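RNA-dependent RNA Polymerase (Bombyx mori cytoplasmic polyhedrosis virus, PDB 6TZ0) synthesises RNA on an RNA template, serving both the fully conservative transcription and the replication of the double-stranded viral genome. Local coordinates at residues 356-360 with 632-636; 429-434 with 445-449; 469-475 with 490-496. All coordinates share one frame; numbering follows the deposited sequence.

All three contacts belong to the central polymerase region of the chain. Contacts 2 and 3 follow one another in sequence, and both are nested inside the long loop that contact 1 closes. The centres of contacts 2 and 3 lie about 13 Å apart and they touch: Arg449, in contact 2, bonds through its guanidinium to Leu492 O and Asn494 OD1 of contact 3. The centres of contacts 1 and 3 are about 17 Å apart, with nearest atoms about 7 Å apart, yet one mixed sheet relates them: strands 474-477 and 489-491 of contact 3 lie in it, and residues 632-636 leave strand 628-631 at one edge of it. Contacts 1 and 3 both come near Asp552, which binds UTP; contact 2 lies away from the annotated sites.

Contact 1. Residues 356-360 with 632-636; sequences AVFPR and NAEGT
Asn632 reaches across to the backbone of Val357. Its CB carries CG anti to the backbone N (chi1 -166°), which swings the amide toward the other segment. From there ND2 donates to Val357 O at 2.7 Å in a nearly straight bond. The acceptor lies in the amide plane, but the donor stands 57° out of the carbonyl plane. ND2 also packs against Val357 CG1, 3.4 Å away. At the other corner of the amide, OD1 turns back to take a weak bond from Ala633 N, while Phe358 CD1 lies 3.6 Å from it, with ring and amide planes 40° apart. The strong bond through ND2, with the weak one at OD1, probably sets how the amide is turned.

Val357 O has a second donor, Thr636 OG1, at 3.2 Å, which comes from the opposite face of the carbonyl plane. One backbone oxygen, just past the end of a helix, therefore ties down two side chains. Pro359 packs into the bend of 632-636: its CB lies 3.5 Å from Gly635 O, its CG 3.6 Å from Glu634 O, and its CD 3.5 Å from Thr636 OG1. The apolar part is small: Ala633 CB touches Pro359 CG and Phe358 CE1.

Thr636 lies near Asp552, a UTP-binding residue, about 5 Å between side chains, which probably puts the contact beside the nucleotide site. Another chain, viral structural protein 4, packs on Phe358, Pro359 and Ala633. Within the fold, two loops meet here: one runs from helix 349-356 to strand 370-375, the other from strand 628-631 to helix 644-665.

Contact 2. Residues 429-434 with 445-449; sequences KLTEIE and WSNSR
Glu434 and Ser446 form the antiparallel hydrogen-bonded pair at the open end of the two-stranded hairpin 434-437/442-446. Glu434 N donates to Ser446 O at 2.9 Å, and Ser446 N returns a longer bond to Glu434 O. Beyond the pair the segments meet again, where Leu430 N donates to Asn447 O at 3.1 Å. Two CA-H...O contacts, from Ile433 to Ser446 O and from Trp445 to Glu434 O, add to the backbone pairing.

Packing comes next. Asn447 stands between Lys429 and Ile433, its CG placed between its own N and carbonyl carbon (chi1 54°). Lys429, bent at chi2 and chi3, brings CD to 3.5 Å from Asn447 ND2, while Ile433 CG1 approaches the same nitrogen at 3.8 Å. Asn447 CB sits 3.3 Å from Glu432 O. Ile433 CG2 lies at the edge of the Trp445 ring, near its plane, and touches Trp445 CB. At the far end Leu430 CD2 rests over one face of the Arg449 guanidinium, 3.7 Å from NH1.

The hydroxyls of Ser446 and Ser448 and the guanidinium of Arg449 find partners outside the two segments. Ser446 OG accepts from Ser448 N, an ST turn, and is bonded to Ser980 O. Ser448 OG meets Ser980 OG and caps the following helix through a weak bond from Val451 N. Arg449 gives its bonds to Leu492 O and Asn494 OD1.

The chemistry is thus divided: backbone bonds set the pairing, aliphatic carbons pack on the Asn447 amide and the Arg449 guanidinium, and the serine hydroxyls and the guanidinium tie the hairpin end and the start of helix 449-455 to Ser980 and to residues 492-494.

Contact 3. Residues 469-475 with 490-496; sequences SLKAPIK and SGLDNDR
Lys475 and Gly491 make an antiparallel hydrogen-bonded pair, with Gly491 N donating to Lys475 O at 2.8 Å and Lys475 N to Gly491 O at 2.7 Å, the latter markedly bent (135°). Beyond the pair, Arg496 reaches across to the 469-475 segment. Its chain is extended from CG to NE, which carries NH2 to Ala472 O at 3.1 Å; the bond runs nearly along the C=O axis, with the oxygen 17° out of the guanidinium plane. Ile474 crosses this side chain at about a right angle and lays CG1 over one guanidinium face, 3.8 Å from NE. Its other branch, CG2, comes within 3.7 Å of Gly491 O.

The strands form a beta hairpin at the edge of a mixed four-stranded sheet, where 474-477 also pairs in parallel with 620-624. Before it, Ser469 to Ala472 is a type I turn; after it, Asp493 is the N-cap of helix 494-499, its OD1 taking a weak bond from Arg496 N.

Ser469 CB meets Asp495 CB at 3.5 Å, while the polar ends turn elsewhere: Ser469 OG to Ile466 O, and Asp495 OD1 to Arg465 in a salt bridge. Ser490 OG bonds to Pro638 O.

Contact 1. Residues 356-360 with 632-636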
loop_
_atom_site.group_PDB
_atom_site.type_symbol
_atom_site.label_atom_id
_atom_site.label_comp_id
_atom_site.label_asym_id
_atom_site.label_seq_id
_atom_site.Cartn_x
_atom_site.Cartn_y
_atom_site.Cartn_z
ATOM N N ALA A 356 -6.710 1.116 14.653
ATOM C CA ALA A 356 -5.850 0.882 13.504
ATOM C C ALA A 356 -5.100 2.133 13.071
ATOM O O ALA A 356 -3.940 2.044 12.657
ATOM C CB ALA A 356 -6.678 0.346 12.335
ATOM N N VAL A 357 -5.731 3.303 13.161
ATOM C CA VAL A 357 -5.237 4.492 12.483
ATOM C C VAL A 357 -5.231 5.724 13.380
ATOM O O VAL A 357 -4.848 6.804 12.931
ATOM C CB VAL A 357 -6.063 4.733 11.195
ATOM C CG1 VAL A 357 -7.422 5.352 11.490
ATOM C CG2 VAL A 357 -5.281 5.451 10.086
ATOM N N PHE A 358 -5.603 5.600 14.646
ATOM C CA PHE A 358 -5.608 6.777 15.511
ATOM C C PHE A 358 -4.191 7.046 16.010
ATOM O O PHE A 358 -3.522 6.120 16.474
ATOM C CB PHE A 358 -6.547 6.576 16.698
ATOM C CG PHE A 358 -6.886 7.846 17.433
ATOM C CD1 PHE A 358 -7.927 8.649 17.005
ATOM C CD2 PHE A 358 -6.143 8.258 18.521
ATOM C CE1 PHE A 358 -8.240 9.818 17.669
ATOM C CE2 PHE A 358 -6.439 9.434 19.174
ATOM C CZ PHE A 358 -7.494 10.208 18.752
ATOM N N PRO A 359 -3.714 8.290 15.954
ATOM C CA PRO A 359 -2.316 8.564 16.302
ATOM C C PRO A 359 -2.071 8.517 17.801
ATOM O O PRO A 359 -2.984 8.675 18.610
ATOM C CB PRO A 359 -2.095 9.977 15.761
ATOM C CG PRO A 359 -3.426 10.588 15.804
ATOM C CD PRO A 359 -4.406 9.504 15.497
ATOM N N ARG A 360 -0.809 8.319 18.168
ATOM C CA ARG A 360 -0.447 8.227 19.573
ATOM C C ARG A 360 0.973 8.722 19.806
ATOM O O ARG A 360 1.773 8.826 18.876
ATOM C CB ARG A 360 -0.600 6.802 20.085
ATOM C CG ARG A 360 0.277 5.784 19.414
ATOM C CD ARG A 360 -0.003 4.452 20.056
ATOM N NE ARG A 360 0.836 3.379 19.551
ATOM C CZ ARG A 360 0.844 2.159 20.069
ATOM N NH1 ARG A 360 0.066 1.882 21.104
ATOM N NH2 ARG A 360 1.632 1.222 19.568
ATOM N N ASN A 632 -10.199 11.677 11.038
ATOM C CA ASN A 632 -9.227 11.185 12.000
ATOM C C ASN A 632 -8.457 12.358 12.600
ATOM O O ASN A 632 -8.437 13.455 12.052
ATOM C CB ASN A 632 -8.272 10.209 11.310
ATOM C CG ASN A 632 -7.454 9.397 12.283
ATOM O OD1 ASN A 632 -7.614 9.509 13.491
ATOM N ND2 ASN A 632 -6.543 8.599 11.759
ATOM N N ALA A 633 -7.827 12.120 13.746
ATOM C CA ALA A 633 -6.841 13.074 14.221
ATOM C C ALA A 633 -5.571 12.970 13.379
ATOM O O ALA A 633 -5.347 11.992 12.664
ATOM C CB ALA A 633 -6.527 12.846 15.696
ATOM N N GLU A 634 -4.737 13.995 13.466
ATOM C CA GLU A 634 -3.602 14.134 12.568
ATOM C C GLU A 634 -2.324 13.681 13.267
ATOM O O GLU A 634 -2.223 13.711 14.493
ATOM C CB GLU A 634 -3.495 15.586 12.089
ATOM C CG GLU A 634 -2.748 15.799 10.774
ATOM C CD GLU A 634 -1.268 16.021 10.966
ATOM O OE1 GLU A 634 -0.893 16.546 12.033
ATOM O OE2 GLU A 634 -0.476 15.671 10.062
ATOM N N GLY A 635 -1.360 13.225 12.479
ATOM C CA GLY A 635 -0.100 12.783 13.041
ATOM C C GLY A 635 0.076 11.283 12.983
ATOM O O GLY A 635 0.748 10.688 13.829
ATOM N N THR A 636 -0.558 10.662 12.005
ATOM C CA THR A 636 -0.379 9.259 11.692
ATOM C C THR A 636 0.571 9.235 10.494
ATOM O O THR A 636 1.168 10.256 10.148
ATOM C CB THR A 636 -1.761 8.631 11.458
ATOM O OG1 THR A 636 -2.656 9.139 12.449
ATOM C CG2 THR A 636 -1.763 7.116 11.652
#

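Contact 2. Residues 429-434 with 445-449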
loop_
_atom_site.group_PDB
_atom_site.type_symbol
_atom_site.label_atom_id
_atom_site.label_comp_id
_atom_site.label_asym_id
_atom_site.label_seq_id
_atom_site.Cartn_x
_atom_site.Cartn_y
_atom_site.Cartn_z
ATOM N N LYS A 429 -5.325 1.181 -6.778
ATOM C CA LYS A 429 -6.685 1.469 -7.203
ATOM C C LYS A 429 -7.080 2.785 -6.544
ATOM O O LYS A 429 -6.494 3.189 -5.537
ATOM C CB LYS A 429 -7.617 0.315 -6.800
ATOM C CG LYS A 429 -9.011 0.319 -7.399
ATOM C CD LYS A 429 -8.943 0.111 -8.895
ATOM C CE LYS A 429 -8.519 -1.301 -9.244
ATOM N NZ LYS A 429 -8.536 -1.511 -10.713
ATOM N N LEU A 430 -8.070 3.460 -7.126
ATOM C CA LEU A 430 -8.672 4.634 -6.510
ATOM C C LEU A 430 -9.786 4.289 -5.528
ATOM O O LEU A 430 -10.536 5.187 -5.130
ATOM C CB LEU A 430 -9.219 5.577 -7.584
ATOM C CG LEU A 430 -8.219 6.333 -8.451
ATOM C CD1 LEU A 430 -8.932 7.070 -9.565
ATOM C CD2 LEU A 430 -7.448 7.309 -7.592
ATOM N N THR A 431 -9.947 3.000 -5.189
ATOM C CA THR A 431 -10.820 2.400 -4.169
ATOM C C THR A 431 -12.308 2.447 -4.511
ATOM O O THR A 431 -13.106 1.768 -3.858
ATOM C CB THR A 431 -10.628 3.023 -2.772
ATOM O OG1 THR A 431 -11.072 4.385 -2.769
ATOM C CG2 THR A 431 -9.175 2.965 -2.339
ATOM N N GLU A 432 -12.679 3.184 -5.553
ATOM C CA GLU A 432 -14.059 3.337 -5.992
ATOM C C GLU A 432 -14.043 3.991 -7.362
ATOM O O GLU A 432 -13.095 4.695 -7.723
ATOM C CB GLU A 432 -14.897 4.169 -5.012
ATOM C CG GLU A 432 -14.462 5.611 -4.877
ATOM C CD GLU A 432 -15.252 6.358 -3.823
ATOM O OE1 GLU A 432 -16.121 5.736 -3.178
ATOM O OE2 GLU A 432 -15.001 7.567 -3.636
ATOM N N ILE A 433 -15.103 3.751 -8.117
ATOM C CA ILE A 433 -15.233 4.313 -9.453
ATOM C C ILE A 433 -15.725 5.746 -9.333
ATOM O O ILE A 433 -16.740 6.013 -8.679
ATOM C CB ILE A 433 -16.184 3.456 -10.297
ATOM C CG1 ILE A 433 -15.601 2.050 -10.431
ATOM C CG2 ILE A 433 -16.408 4.093 -11.650
ATOM C CD1 ILE A 433 -16.588 1.011 -10.877
ATOM N N GLU A 434 -15.006 6.675 -9.952
ATOM C CA GLU A 434 -15.286 8.093 -9.800
ATOM C C GLU A 434 -15.625 8.733 -11.136
ATOM O O GLU A 434 -15.284 8.217 -12.203
ATOM C CB GLU A 434 -14.101 8.828 -9.173
ATOM C CG GLU A 434 -13.842 8.454 -7.730
ATOM C CD GLU A 434 -12.685 9.223 -7.130
ATOM O OE1 GLU A 434 -12.006 9.956 -7.877
ATOM O OE2 GLU A 434 -12.457 9.095 -5.908
ATOM N N TRP A 445 -16.273 7.025 -16.420
ATOM C CA TRP A 445 -16.345 6.508 -15.060
ATOM C C TRP A 445 -15.277 5.437 -14.938
ATOM O O TRP A 445 -15.297 4.454 -15.686
ATOM C CB TRP A 445 -17.724 5.923 -14.758
ATOM C CG TRP A 445 -18.810 6.931 -14.618
ATOM C CD1 TRP A 445 -19.598 7.427 -15.611
ATOM C CD2 TRP A 445 -19.276 7.520 -13.405
ATOM N NE1 TRP A 445 -20.506 8.311 -15.097
ATOM C CE2 TRP A 445 -20.331 8.386 -13.742
ATOM C CE3 TRP A 445 -18.897 7.408 -12.065
ATOM C CZ2 TRP A 445 -21.011 9.140 -12.790
ATOM C CZ3 TRP A 445 -19.573 8.156 -11.121
ATOM C CH2 TRP A 445 -20.619 9.011 -11.489
ATOM N N SER A 446 -14.348 5.622 -14.006
ATOM C CA SER A 446 -13.240 4.690 -13.876
ATOM C C SER A 446 -12.680 4.768 -12.467
ATOM O O SER A 446 -12.915 5.729 -11.733
ATOM C CB SER A 446 -12.147 4.981 -14.903
ATOM O OG SER A 446 -11.097 4.040 -14.790
ATOM N N ASN A 447 -11.923 3.739 -12.105
ATOM C CA ASN A 447 -11.192 3.710 -10.852
ATOM C C ASN A 447 -9.701 3.490 -11.043
ATOM O O ASN A 447 -8.985 3.314 -10.052
ATOM C CB ASN A 447 -11.766 2.634 -9.921
ATOM C CG ASN A 447 -11.821 1.259 -10.564
ATOM O OD1 ASN A 447 -11.419 1.066 -11.709
ATOM N ND2 ASN A 447 -12.306 0.286 -9.807
ATOM N N SER A 448 -9.216 3.477 -12.280
ATOM C CA SER A 448 -7.795 3.320 -12.527
ATOM C C SER A 448 -7.113 4.677 -12.516
ATOM O O SER A 448 -7.691 5.683 -12.936
ATOM C CB SER A 448 -7.551 2.637 -13.867
ATOM O OG SER A 448 -7.925 3.491 -14.920
ATOM N N ARG A 449 -5.870 4.697 -12.040
ATOM C CA ARG A 449 -5.124 5.944 -11.984
ATOM C C ARG A 449 -4.660 6.388 -13.361
ATOM O O ARG A 449 -4.454 7.583 -13.585
ATOM C CB ARG A 449 -3.935 5.795 -11.043
ATOM C CG ARG A 449 -4.341 5.656 -9.605
ATOM C CD ARG A 449 -3.148 5.660 -8.690
ATOM N NE ARG A 449 -3.560 5.540 -7.298
ATOM C CZ ARG A 449 -3.890 6.570 -6.530
ATOM N NH1 ARG A 449 -3.854 7.800 -7.012
ATOM N NH2 ARG A 449 -4.251 6.373 -5.275
#

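Contact 3. Residues 469-475 with 490-496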
loop_
_atom_site.group_PDB
_atom_site.type_symbol
_atom_site.label_atom_id
_atom_site.label_comp_id
_atom_site.label_asym_id
_atom_site.label_seq_id
_atom_site.Cartn_x
_atom_site.Cartn_y
_atom_site.Cartn_z
ATOM N N SER A 469 -5.696 19.815 -5.185
ATOM C CA SER A 469 -5.648 18.546 -4.465
ATOM C C SER A 469 -5.586 18.716 -2.959
ATOM O O SER A 469 -6.032 17.823 -2.234
ATOM C CB SER A 469 -4.441 17.739 -4.881
ATOM O OG SER A 469 -3.247 18.348 -4.427
ATOM N N LEU A 470 -5.040 19.829 -2.469
ATOM C CA LEU A 470 -5.036 20.069 -1.023
ATOM C C LEU A 470 -6.424 20.311 -0.431
ATOM O O LEU A 470 -6.544 20.402 0.794
ATOM C CB LEU A 470 -4.148 21.259 -0.673
ATOM C CG LEU A 470 -2.642 21.081 -0.804
ATOM C CD1 LEU A 470 -1.949 22.393 -0.537
ATOM C CD2 LEU A 470 -2.173 20.018 0.155
ATOM N N LYS A 471 -7.461 20.430 -1.257
ATOM C CA LYS A 471 -8.823 20.662 -0.807
ATOM C C LYS A 471 -9.607 19.368 -0.619
ATOM O O LYS A 471 -10.585 19.352 0.131
ATOM C CB LYS A 471 -9.514 21.558 -1.832
ATOM C CG LYS A 471 -10.799 22.221 -1.418
ATOM C CD LYS A 471 -11.363 22.959 -2.617
ATOM C CE LYS A 471 -10.462 24.121 -3.004
ATOM N NZ LYS A 471 -11.010 24.927 -4.121
ATOM N N ALA A 472 -9.204 18.284 -1.283
ATOM C CA ALA A 472 -9.845 16.980 -1.346
ATOM C C ALA A 472 -9.469 16.121 -0.142
ATOM O O ALA A 472 -8.342 16.198 0.354
ATOM C CB ALA A 472 -9.445 16.259 -2.629
ATOM N N PRO A 473 -10.381 15.289 0.353
ATOM C CA PRO A 473 -10.066 14.449 1.510
ATOM C C PRO A 473 -9.331 13.177 1.115
ATOM O O PRO A 473 -9.361 12.735 -0.034
ATOM C CB PRO A 473 -11.446 14.120 2.086
ATOM C CG PRO A 473 -12.333 14.132 0.907
ATOM C CD PRO A 473 -11.809 15.206 -0.003
ATOM N N ILE A 474 -8.676 12.581 2.105
ATOM C CA ILE A 474 -7.932 11.340 1.931
ATOM C C ILE A 474 -8.842 10.184 2.322
ATOM O O ILE A 474 -9.353 10.137 3.445
ATOM C CB ILE A 474 -6.639 11.340 2.758
ATOM C CG1 ILE A 474 -5.693 12.430 2.259
ATOM C CG2 ILE A 474 -5.970 9.984 2.695
ATOM C CD1 ILE A 474 -4.503 12.659 3.144
ATOM N N LYS A 475 -9.045 9.252 1.398
ATOM C CA LYS A 475 -10.025 8.198 1.591
ATOM C C LYS A 475 -9.468 7.087 2.474
ATOM O O LYS A 475 -8.259 6.926 2.629
ATOM C CB LYS A 475 -10.460 7.623 0.246
ATOM C CG LYS A 475 -11.051 8.655 -0.689
ATOM C CD LYS A 475 -12.309 9.269 -0.120
ATOM C CE LYS A 475 -13.457 8.281 -0.150
ATOM N NZ LYS A 475 -14.723 8.892 0.335
ATOM N N SER A 490 -5.009 3.818 3.694
ATOM C CA SER A 490 -5.506 5.051 3.103
ATOM C C SER A 490 -5.393 5.026 1.588
ATOM O O SER A 490 -4.565 4.319 1.012
ATOM C CB SER A 490 -4.746 6.263 3.632
ATOM O OG SER A 490 -3.417 6.271 3.156
ATOM N N GLY A 491 -6.247 5.815 0.948
ATOM C CA GLY A 491 -6.204 5.983 -0.486
ATOM C C GLY A 491 -6.342 7.445 -0.840
ATOM O O GLY A 491 -7.177 8.150 -0.271
ATOM N N LEU A 492 -5.529 7.915 -1.771
ATOM C CA LEU A 492 -5.489 9.321 -2.125
ATOM C C LEU A 492 -5.327 9.472 -3.628
ATOM O O LEU A 492 -4.872 8.560 -4.317
ATOM C CB LEU A 492 -4.384 10.034 -1.335
ATOM C CG LEU A 492 -3.062 9.287 -1.125
ATOM C CD1 LEU A 492 -2.097 9.445 -2.257
ATOM C CD2 LEU A 492 -2.421 9.736 0.170
ATOM N N ASP A 493 -5.724 10.640 -4.131
ATOM C CA ASP A 493 -5.808 10.886 -5.562
ATOM C C ASP A 493 -4.418 11.016 -6.175
ATOM O O ASP A 493 -3.400 10.978 -5.482
ATOM C CB ASP A 493 -6.661 12.122 -5.836
ATOM C CG ASP A 493 -6.176 13.352 -5.091
ATOM O OD1 ASP A 493 -5.265 13.234 -4.249
ATOM O OD2 ASP A 493 -6.707 14.449 -5.354
ATOM N N ASN A 494 -4.376 11.194 -7.501
ATOM C CA ASN A 494 -3.108 11.197 -8.221
ATOM C C ASN A 494 -2.213 12.375 -7.878
ATOM O O ASN A 494 -0.998 12.282 -8.065
ATOM C CB ASN A 494 -3.323 11.189 -9.729
ATOM C CG ASN A 494 -3.672 9.837 -10.253
ATOM O OD1 ASN A 494 -3.321 8.829 -9.654
ATOM N ND2 ASN A 494 -4.255 9.796 -11.432
ATOM N N ASP A 495 -2.761 13.462 -7.357
ATOM C CA ASP A 495 -1.927 14.628 -7.125
ATOM C C ASP A 495 -1.315 14.643 -5.731
ATOM O O ASP A 495 -0.154 15.045 -5.578
ATOM C CB ASP A 495 -2.745 15.884 -7.369
ATOM C CG ASP A 495 -3.306 15.938 -8.764
ATOM O OD1 ASP A 495 -2.642 15.434 -9.693
ATOM O OD2 ASP A 495 -4.434 16.448 -8.925
ATOM N N ARG A 496 -2.052 14.191 -4.713
ATOM C CA ARG A 496 -1.413 13.886 -3.439
ATOM C C ARG A 496 -0.436 12.731 -3.570
ATOM O O ARG A 496 0.559 12.683 -2.843
ATOM C CB ARG A 496 -2.444 13.550 -2.369
ATOM C CG ARG A 496 -3.220 14.712 -1.834
ATOM C CD ARG A 496 -4.118 14.203 -0.730
ATOM N NE ARG A 496 -4.993 15.221 -0.165
ATOM C CZ ARG A 496 -4.665 15.989 0.866
ATOM N NH1 ARG A 496 -3.475 15.865 1.435
ATOM N NH2 ARG A 496 -5.528 16.882 1.325
#